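Local coordinates for TolA protein (Vibrio cholerae, PDB 4G7X) that probably belongs to the Tol-Pal system of the cell envelope, its C-terminal domain serving in the periplasm as a binding module for partner proteins, at residues S46-Y51 and V125-N130; L80-T85 and F115-D120; R60-V65 and A110-F115. All blocks are in the same frame, centred on the assembly; numbering follows the deposited sequence.

In the fold
Contacts 1 and 3 both use helix 38-62 and lie on opposite sides of the chain's centre, with centres about 18 Å apart. Contact 1 packs this helix on helix 122-128 through apolar side chains, with a buried leucine and tyrosine at its middle. Contact 3, at the C-terminal end of the helix, is more polar and relies partly on water. Contact 2 joins strand 74-83 to the segment around strand 115-116. It runs from a buried leucine-phenylalanine pair out to a watered turn at the surface. Contact 2 touches contact 1, where K129 O probably accepts a hydrogen bond from L80 N. Contact 3 shares F115 with contact 2.

Contact 1: S46-Y51 and V125-N130; sequences SEVGRY and VEKLKN
V48, Y51, K127 and L128 make this contact, and it is apolar. L128 enters as a forked tip. Its CD2 meets Y51 CB at 3.6 Å, and its CD1 lies 3.7 Å from Y51 CG, beside the root of the ring and oblique to it. The two side chains cross at about a right angle. L128 CD2 also reaches the backbone of helix 38-62, 4.1 Å from V48 CA. V48 adds a second patch. With CG1 anti to the backbone N (chi1 169°), its CG2 branch is the one that touches K127 CB, at 3.6 Å. K127 offers only the start of its chain here, and its amine end bends away.

The salt bridge of E47 lies within segment 46-51. R50 holds E47 side-on: NE donates to E47 OE1 at 2.9 Å, and NH2 to OE2 at 3.0 Å. The second oxygen is met on its syn lone pair. One face of the R50 guanidinium lies over Y51 CD2.

P118 touches both Y51 and L128, and L117 touches L128, so these loop residues extend the cluster. This is helix-to-helix packing in an alpha+beta domain, with the short helix 122-128 set against the long helix 38-62.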
loop_
_atom_site.group_PDB
_atom_site.type_symbol
_atom_site.label_atom_id
_atom_site.label_comp_id
_atom_site.label_asym_id
_atom_site.label_seq_id
_atom_site.Cartn_x
_atom_site.Cartn_y
_atom_site.Cartn_z
ATOM N N SER B 46 11.423 -5.026 -20.277
ATOM C CA SER B 46 12.700 -4.695 -19.649
ATOM C C SER B 46 12.521 -3.743 -18.465
ATOM O O SER B 46 13.087 -3.966 -17.395
ATOM C CB SER B 46 13.663 -4.092 -20.679
ATOM O OG SER B 46 14.947 -3.861 -20.117
ATOM N N GLU B 47 11.726 -2.694 -18.668
ATOM C CA GLU B 47 11.487 -1.684 -17.637
ATOM C C GLU B 47 10.729 -2.222 -16.426
ATOM O O GLU B 47 11.020 -1.833 -15.293
ATOM C CB GLU B 47 10.779 -0.464 -18.231
ATOM C CG GLU B 47 11.691 0.405 -19.081
ATOM C CD GLU B 47 12.762 1.104 -18.263
ATOM O OE1 GLU B 47 13.867 0.544 -18.129
ATOM O OE2 GLU B 47 12.491 2.202 -17.735
ATOM N N VAL B 48 9.771 -3.117 -16.664
ATOM C CA VAL B 48 9.048 -3.786 -15.577
ATOM C C VAL B 48 10.002 -4.608 -14.713
ATOM O O VAL B 48 9.888 -4.615 -13.482
ATOM C CB VAL B 48 7.875 -4.643 -16.108
ATOM C CG1 VAL B 48 7.304 -5.551 -15.023
ATOM C CG2 VAL B 48 6.785 -3.734 -16.649
ATOM N N GLY B 49 10.953 -5.282 -15.356
ATOM C CA GLY B 49 11.986 -6.020 -14.639
ATOM C C GLY B 49 12.871 -5.100 -13.815
ATOM O O GLY B 49 13.163 -5.391 -12.652
ATOM N N ARG B 50 13.276 -3.981 -14.414
ATOM C CA ARG B 50 14.182 -3.032 -13.765
ATOM C C ARG B 50 13.536 -2.365 -12.550
ATOM O O ARG B 50 14.127 -2.339 -11.466
ATOM C CB ARG B 50 14.684 -1.980 -14.764
ATOM C CG ARG B 50 15.852 -1.157 -14.243
ATOM C CD ARG B 50 16.466 -0.263 -15.309
ATOM N NE ARG B 50 15.568 0.803 -15.752
ATOM C CZ ARG B 50 15.378 1.957 -15.116
ATOM N NH1 ARG B 50 16.008 2.219 -13.974
ATOM N NH2 ARG B 50 14.539 2.851 -15.617
ATOM N N TYR B 51 12.324 -1.844 -12.729
ATOM C CA TYR B 51 11.603 -1.221 -11.618
ATOM C C TYR B 51 11.151 -2.235 -10.576
ATOM O O TYR B 51 11.184 -1.946 -9.381
ATOM C CB TYR B 51 10.443 -0.356 -12.117
ATOM C CG TYR B 51 10.900 0.998 -12.608
ATOM C CD1 TYR B 51 11.059 2.065 -11.723
ATOM C CD2 TYR B 51 11.195 1.210 -13.954
ATOM C CE1 TYR B 51 11.495 3.306 -12.164
ATOM C CE2 TYR B 51 11.622 2.447 -14.406
ATOM C CZ TYR B 51 11.772 3.490 -13.509
ATOM O OH TYR B 51 12.203 4.718 -13.956
ATOM N N VAL B 125 4.125 2.648 -16.796
ATOM C CA VAL B 125 3.439 2.985 -15.543
ATOM C C VAL B 125 2.218 2.084 -15.317
ATOM O O VAL B 125 1.984 1.628 -14.198
ATOM C CB VAL B 125 3.073 4.488 -15.472
ATOM C CG1 VAL B 125 2.225 4.798 -14.245
ATOM C CG2 VAL B 125 4.337 5.334 -15.455
ATOM N N GLU B 126 1.459 1.812 -16.377
ATOM C CA GLU B 126 0.303 0.911 -16.295
ATOM C C GLU B 126 0.638 -0.468 -15.721
ATOM O O GLU B 126 -0.129 -1.013 -14.926
ATOM C CB GLU B 126 -0.383 0.775 -17.660
ATOM C CG GLU B 126 -1.180 2.004 -18.074
ATOM C CD GLU B 126 -2.297 2.335 -17.100
ATOM O OE1 GLU B 126 -3.238 1.524 -16.979
ATOM O OE2 GLU B 126 -2.234 3.407 -16.459
ATOM N N LYS B 127 1.780 -1.023 -16.120
ATOM C CA LYS B 127 2.231 -2.313 -15.600
ATOM C C LYS B 127 2.801 -2.189 -14.185
ATOM O O LYS B 127 2.588 -3.069 -13.348
ATOM C CB LYS B 127 3.256 -2.956 -16.540
ATOM C CG LYS B 127 2.701 -3.362 -17.898
ATOM C CD LYS B 127 1.614 -4.419 -17.768
ATOM C CE LYS B 127 1.114 -4.872 -19.132
ATOM N NZ LYS B 127 0.077 -5.936 -19.016
ATOM N N LEU B 128 3.511 -1.092 -13.920
ATOM C CA LEU B 128 4.110 -0.856 -12.597
ATOM C C LEU B 128 3.085 -0.605 -11.490
ATOM O O LEU B 128 3.367 -0.866 -10.312
ATOM C CB LEU B 128 5.130 0.287 -12.645
ATOM C CG LEU B 128 6.383 0.034 -13.490
ATOM C CD1 LEU B 128 7.328 1.222 -13.416
ATOM C CD2 LEU B 128 7.085 -1.251 -13.074
ATOM N N LYS B 129 1.905 -0.118 -11.869
ATOM C CA LYS B 129 0.831 0.171 -10.916
ATOM C C LYS B 129 0.142 -1.085 -10.383
ATOM O O LYS B 129 -0.641 -1.004 -9.442
ATOM C CB LYS B 129 -0.211 1.092 -11.551
ATOM C CG LYS B 129 0.197 2.551 -11.623
ATOM C CD LYS B 129 -0.772 3.328 -12.498
ATOM C CE LYS B 129 -2.190 3.226 -11.963
ATOM N NZ LYS B 129 -3.141 4.043 -12.766
ATOM N N ASN B 130 0.426 -2.232 -10.997
ATOM C CA ASN B 130 -0.170 -3.506 -10.596
ATOM C C ASN B 130 0.859 -4.605 -10.820
ATOM O O ASN B 130 0.885 -5.239 -11.876
ATOM C CB ASN B 130 -1.456 -3.764 -11.398
ATOM C CG ASN B 130 -2.194 -5.022 -10.965
ATOM O OD1 ASN B 130 -1.859 -5.658 -9.964
ATOM N ND2 ASN B 130 -3.222 -5.381 -11.725
#

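Contact 2: L80-T85 and F115-D120; sequences LIPTGT and FPLPKD
F115 meets L80 at the buried end of this contact. L80 CD2 sits over one face of the F115 ring, 4.0 Å from its centroid and 20° off the ring normal. The methyl is offset toward the rim, and its closest ring atom is F115 CD2 at 3.7 Å. This is a CH-pi contact. The other branch, L80 CD1, lies 4.0 Å from F115 CB, so the leucine fork spans both the ring and its stem. The F115 ring swings to this place with CG beside the backbone N (chi1 -63°). Y55 of helix 38-62 packs edge-to-face with the same ring and also touches L80.

P116 points away from segment 80-85 and touches L58. Its carbonyl oxygen is hydrogen-bonded to Y55 OH.

L117 points back toward the strand. Its CD1 meets P82 CB at 4.2 Å, a loose apolar touch. Its backbone runs beside T85, where a water links the segments. The water accepts from L117 N at 3.0 Å and donates to T85 O at 2.9 Å. The bridge joins the two segments where their backbones do not bond directly. L117 CB lies 3.9 Å from T85 O. Within the strand end, T83 OG1 donates to I81 O at 2.9 Å from above the carbonyl plane.

P118 points away as well and touches Y51, V124 and L128 of the two helices.

Strand 86-95 lies between strands 74-83 and 115-116, so L80 and F115 meet across it. Their contact belongs to the apolar layer between an antiparallel sheet and its covering helix, while the water bridge joins the beta-hairpin turn to the segment after strand 115-116.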
loop_
_atom_site.group_PDB
_atom_site.type_symbol
_atom_site.label_atom_id
_atom_site.label_comp_id
_atom_site.label_asym_id
_atom_site.label_seq_id
_atom_site.Cartn_x
_atom_site.Cartn_y
_atom_site.Cartn_z
ATOM N N LEU B 80 -0.091 0.400 -6.929
ATOM C CA LEU B 80 0.575 1.666 -6.646
ATOM C C LEU B 80 -0.216 2.809 -7.239
ATOM O O LEU B 80 -0.818 2.665 -8.301
ATOM C CB LEU B 80 1.996 1.664 -7.221
ATOM C CG LEU B 80 2.982 0.620 -6.690
ATOM C CD1 LEU B 80 4.306 0.758 -7.421
ATOM C CD2 LEU B 80 3.181 0.763 -5.186
ATOM N N ILE B 81 -0.201 3.943 -6.544
ATOM C CA ILE B 81 -0.934 5.132 -6.972
ATOM C C ILE B 81 0.062 6.228 -7.343
ATOM O O ILE B 81 0.830 6.671 -6.493
ATOM C CB ILE B 81 -1.883 5.646 -5.863
ATOM C CG1 ILE B 81 -2.880 4.554 -5.431
ATOM C CG2 ILE B 81 -2.615 6.901 -6.333
ATOM C CD1 ILE B 81 -3.664 4.869 -4.166
ATOM N N PRO B 82 0.069 6.659 -8.619
ATOM C CA PRO B 82 0.965 7.740 -9.031
ATOM C C PRO B 82 0.777 8.990 -8.166
ATOM O O PRO B 82 -0.349 9.432 -7.945
ATOM C CB PRO B 82 0.548 7.997 -10.484
ATOM C CG PRO B 82 0.049 6.669 -10.952
ATOM C CD PRO B 82 -0.671 6.094 -9.765
ATOM N N THR B 83 1.887 9.525 -7.669
ATOM C CA THR B 83 1.880 10.633 -6.718
ATOM C C THR B 83 3.044 11.538 -7.086
ATOM O O THR B 83 4.199 11.204 -6.820
ATOM C CB THR B 83 2.063 10.120 -5.267
ATOM O OG1 THR B 83 1.110 9.085 -4.989
ATOM C CG2 THR B 83 1.895 11.248 -4.251
ATOM N N GLY B 84 2.744 12.675 -7.710
ATOM C CA GLY B 84 3.794 13.558 -8.222
ATOM C C GLY B 84 4.646 12.844 -9.258
ATOM O O GLY B 84 4.127 12.375 -10.270
ATOM N N THR B 85 5.947 12.731 -8.985
ATOM C CA THR B 85 6.889 12.079 -9.909
ATOM C C THR B 85 7.090 10.586 -9.631
ATOM O O THR B 85 7.661 9.867 -10.454
ATOM C CB THR B 85 8.269 12.777 -9.921
ATOM O OG1 THR B 85 8.817 12.790 -8.597
ATOM C CG2 THR B 85 8.152 14.213 -10.442
ATOM N N PHE B 115 7.772 4.888 -4.249
ATOM C CA PHE B 115 8.225 3.950 -5.269
ATOM C C PHE B 115 8.437 4.760 -6.541
ATOM O O PHE B 115 7.519 5.443 -6.985
ATOM C CB PHE B 115 7.157 2.881 -5.515
ATOM C CG PHE B 115 6.863 2.017 -4.316
ATOM C CD1 PHE B 115 7.481 0.779 -4.176
ATOM C CD2 PHE B 115 5.957 2.427 -3.337
ATOM C CE1 PHE B 115 7.214 -0.030 -3.079
ATOM C CE2 PHE B 115 5.687 1.622 -2.240
ATOM C CZ PHE B 115 6.312 0.392 -2.114
ATOM N N PRO B 116 9.645 4.692 -7.133
ATOM C CA PRO B 116 9.910 5.501 -8.327
ATOM C C PRO B 116 9.119 5.055 -9.558
ATOM O O PRO B 116 8.783 3.875 -9.690
ATOM C CB PRO B 116 11.412 5.300 -8.567
ATOM C CG PRO B 116 11.964 4.792 -7.273
ATOM C CD PRO B 116 10.853 3.986 -6.670
ATOM N N LEU B 117 8.820 6.012 -10.433
ATOM C CA LEU B 117 8.202 5.749 -11.732
ATOM C C LEU B 117 8.997 6.443 -12.836
ATOM O O LEU B 117 9.615 7.480 -12.590
ATOM C CB LEU B 117 6.760 6.255 -11.767
ATOM C CG LEU B 117 5.679 5.531 -10.965
ATOM C CD1 LEU B 117 4.388 6.332 -11.049
ATOM C CD2 LEU B 117 5.452 4.112 -11.461
ATOM N N PRO B 118 8.980 5.876 -14.058
ATOM C CA PRO B 118 9.641 6.562 -15.169
ATOM C C PRO B 118 8.852 7.788 -15.616
ATOM O O PRO B 118 7.624 7.813 -15.496
ATOM C CB PRO B 118 9.648 5.505 -16.275
ATOM C CG PRO B 118 8.486 4.626 -15.965
ATOM C CD PRO B 118 8.420 4.574 -14.465
ATOM N N LYS B 119 9.559 8.794 -16.121
ATOM C CA LYS B 119 8.922 10.006 -16.619
ATOM C C LYS B 119 8.441 9.811 -18.053
ATOM O O LYS B 119 9.184 9.310 -18.902
ATOM C CB LYS B 119 9.882 11.195 -16.531
ATOM N N ASP B 120 7.190 10.196 -18.304
ATOM C CA ASP B 120 6.577 10.155 -19.641
ATOM C C ASP B 120 6.650 8.782 -20.324
ATOM O O ASP B 120 6.934 8.682 -21.521
ATOM C CB ASP B 120 7.161 11.255 -20.542
HETATM O O HOH W 1 10.133 8.622 -9.563
#

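Contact 3: R60-V65 and A110-F115; sequences RQNLLV and AQVNSF
N62 and Q111 face each other at the end of helix 38-62. A water between them donates to N62 O at 2.7 Å and to Q111 OE1 at 2.5 Å, short enough that the exact length is doubtful. The two oxygens stand 3.7 Å apart, N62 O to Q111 OE1, and the water joins them. The Q111 chain is extended beyond CG (chi2 173°), which carries its amide out to this point. The side chain of N62 leans toward the other segment, and its amide end packs on the CG2 methyl of V112. The two side chains cross at about a right angle.

The contact joins the end of one helix to the loop that leads from helix 99-110 to strand 115-116. It thus ties together two helices of an alpha+beta domain whose disulfide C74-C102 links helix 99-110 to strand 74-83.

Further out, L63 N bonds R60 O at 3.2 Å in the last turn of the helix. N62 also touches A108, and L63 packs on L101, A104 and T105. The other methyl of V112, CG1, lies over one face of the F115 ring, 3.6 Å above its plane. A110 O accepts a hydrogen bond from a basic side chain of another protein.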
loop_
_atom_site.group_PDB
_atom_site.type_symbol
_atom_site.label_atom_id
_atom_site.label_comp_id
_atom_site.label_asym_id
_atom_site.label_seq_id
_atom_site.Cartn_x
_atom_site.Cartn_y
_atom_site.Cartn_z
ATOM N N ARG B 60 13.139 -4.794 0.803
ATOM C CA ARG B 60 14.185 -5.524 1.524
ATOM C C ARG B 60 14.955 -4.647 2.514
ATOM O O ARG B 60 15.277 -5.092 3.618
ATOM C CB ARG B 60 15.150 -6.205 0.545
ATOM C CG ARG B 60 14.627 -7.514 -0.027
ATOM C CD ARG B 60 15.712 -8.292 -0.762
ATOM N NE ARG B 60 15.950 -7.780 -2.111
ATOM C CZ ARG B 60 16.996 -7.038 -2.467
ATOM N NH1 ARG B 60 17.113 -6.622 -3.719
ATOM N NH2 ARG B 60 17.929 -6.715 -1.578
ATOM N N GLN B 61 15.236 -3.407 2.124
ATOM C CA GLN B 61 15.932 -2.447 2.991
ATOM C C GLN B 61 15.188 -2.150 4.294
ATOM O O GLN B 61 15.810 -1.836 5.309
ATOM C CB GLN B 61 16.189 -1.138 2.244
ATOM C CG GLN B 61 17.370 -1.189 1.291
ATOM C CD GLN B 61 17.645 0.146 0.626
ATOM O OE1 GLN B 61 18.800 0.505 0.390
ATOM N NE2 GLN B 61 16.584 0.893 0.323
ATOM N N ASN B 62 13.862 -2.246 4.255
ATOM C CA ASN B 62 13.025 -1.955 5.417
ATOM C C ASN B 62 12.679 -3.201 6.222
ATOM O O ASN B 62 12.156 -3.110 7.333
ATOM C CB ASN B 62 11.742 -1.248 4.976
ATOM C CG ASN B 62 12.000 0.142 4.430
ATOM O OD1 ASN B 62 11.606 0.462 3.310
ATOM N ND2 ASN B 62 12.666 0.978 5.219
ATOM N N LEU B 63 12.993 -4.362 5.661
ATOM C CA LEU B 63 12.614 -5.635 6.243
ATOM C C LEU B 63 13.442 -5.947 7.486
ATOM O O LEU B 63 14.675 -5.886 7.452
ATOM C CB LEU B 63 12.780 -6.738 5.193
ATOM C CG LEU B 63 12.159 -8.113 5.411
ATOM C CD1 LEU B 63 10.638 -8.046 5.397
ATOM C CD2 LEU B 63 12.662 -9.054 4.331
ATOM N N LEU B 64 12.756 -6.261 8.584
ATOM C CA LEU B 64 13.425 -6.690 9.806
ATOM C C LEU B 64 13.922 -8.122 9.661
ATOM O O LEU B 64 13.135 -9.040 9.425
ATOM C CB LEU B 64 12.502 -6.555 11.020
ATOM C CG LEU B 64 12.654 -5.259 11.818
ATOM C CD1 LEU B 64 14.052 -5.165 12.411
ATOM C CD2 LEU B 64 12.361 -4.044 10.951
ATOM N N VAL B 65 15.234 -8.292 9.795
ATOM C CA VAL B 65 15.891 -9.594 9.624
ATOM C C VAL B 65 15.694 -10.530 10.821
ATOM O O VAL B 65 15.954 -10.157 11.967
ATOM C CB VAL B 65 17.402 -9.417 9.291
ATOM C CG1 VAL B 65 18.085 -8.469 10.275
ATOM C CG2 VAL B 65 18.127 -10.756 9.237
ATOM N N ALA B 110 4.797 -0.999 4.046
ATOM C CA ALA B 110 4.176 0.186 4.645
ATOM C C ALA B 110 5.195 1.259 5.030
ATOM O O ALA B 110 4.829 2.417 5.247
ATOM C CB ALA B 110 3.343 -0.212 5.855
ATOM N N GLN B 111 6.467 0.876 5.106
ATOM C CA GLN B 111 7.530 1.789 5.524
ATOM C C GLN B 111 8.328 2.394 4.365
ATOM O O GLN B 111 9.192 3.241 4.586
ATOM C CB GLN B 111 8.469 1.099 6.513
ATOM C CG GLN B 111 7.924 1.020 7.933
ATOM C CD GLN B 111 8.796 0.175 8.845
ATOM O OE1 GLN B 111 9.424 -0.787 8.402
ATOM N NE2 GLN B 111 8.844 0.533 10.119
ATOM N N VAL B 112 8.040 1.964 3.141
ATOM C CA VAL B 112 8.676 2.546 1.959
ATOM C C VAL B 112 8.138 3.965 1.774
ATOM O O VAL B 112 6.921 4.180 1.760
ATOM C CB VAL B 112 8.428 1.687 0.699
ATOM C CG1 VAL B 112 8.945 2.391 -0.551
ATOM C CG2 VAL B 112 9.093 0.326 0.847
ATOM N N ASN B 113 9.044 4.936 1.657
ATOM C CA ASN B 113 8.650 6.336 1.491
ATOM C C ASN B 113 7.922 6.604 0.178
ATOM O O ASN B 113 6.883 7.258 0.164
ATOM C CB ASN B 113 9.859 7.265 1.628
ATOM C CG ASN B 113 10.324 7.423 3.065
ATOM O OD1 ASN B 113 9.562 7.214 4.017
ATOM N ND2 ASN B 113 11.586 7.800 3.232
ATOM N N SER B 114 8.483 6.086 -0.915
ATOM C CA SER B 114 7.959 6.281 -2.263
ATOM C C SER B 114 8.522 5.214 -3.197
ATOM O O SER B 114 9.611 4.690 -2.960
ATOM C CB SER B 114 8.332 7.673 -2.782
ATOM O OG SER B 114 7.877 7.867 -4.107
ATOM N N PHE B 115 7.772 4.888 -4.249
ATOM C CA PHE B 115 8.225 3.950 -5.269
ATOM C C PHE B 115 8.437 4.760 -6.541
ATOM O O PHE B 115 7.519 5.443 -6.985
ATOM C CB PHE B 115 7.157 2.881 -5.515
ATOM C CG PHE B 115 6.863 2.017 -4.316
ATOM C CD1 PHE B 115 7.481 0.779 -4.176
ATOM C CD2 PHE B 115 5.957 2.427 -3.337
ATOM C CE1 PHE B 115 7.214 -0.030 -3.079
ATOM C CE2 PHE B 115 5.687 1.622 -2.240
ATOM C CZ PHE B 115 6.312 0.392 -2.114
HETATM O O HOH W 2 9.918 -3.155 8.854
#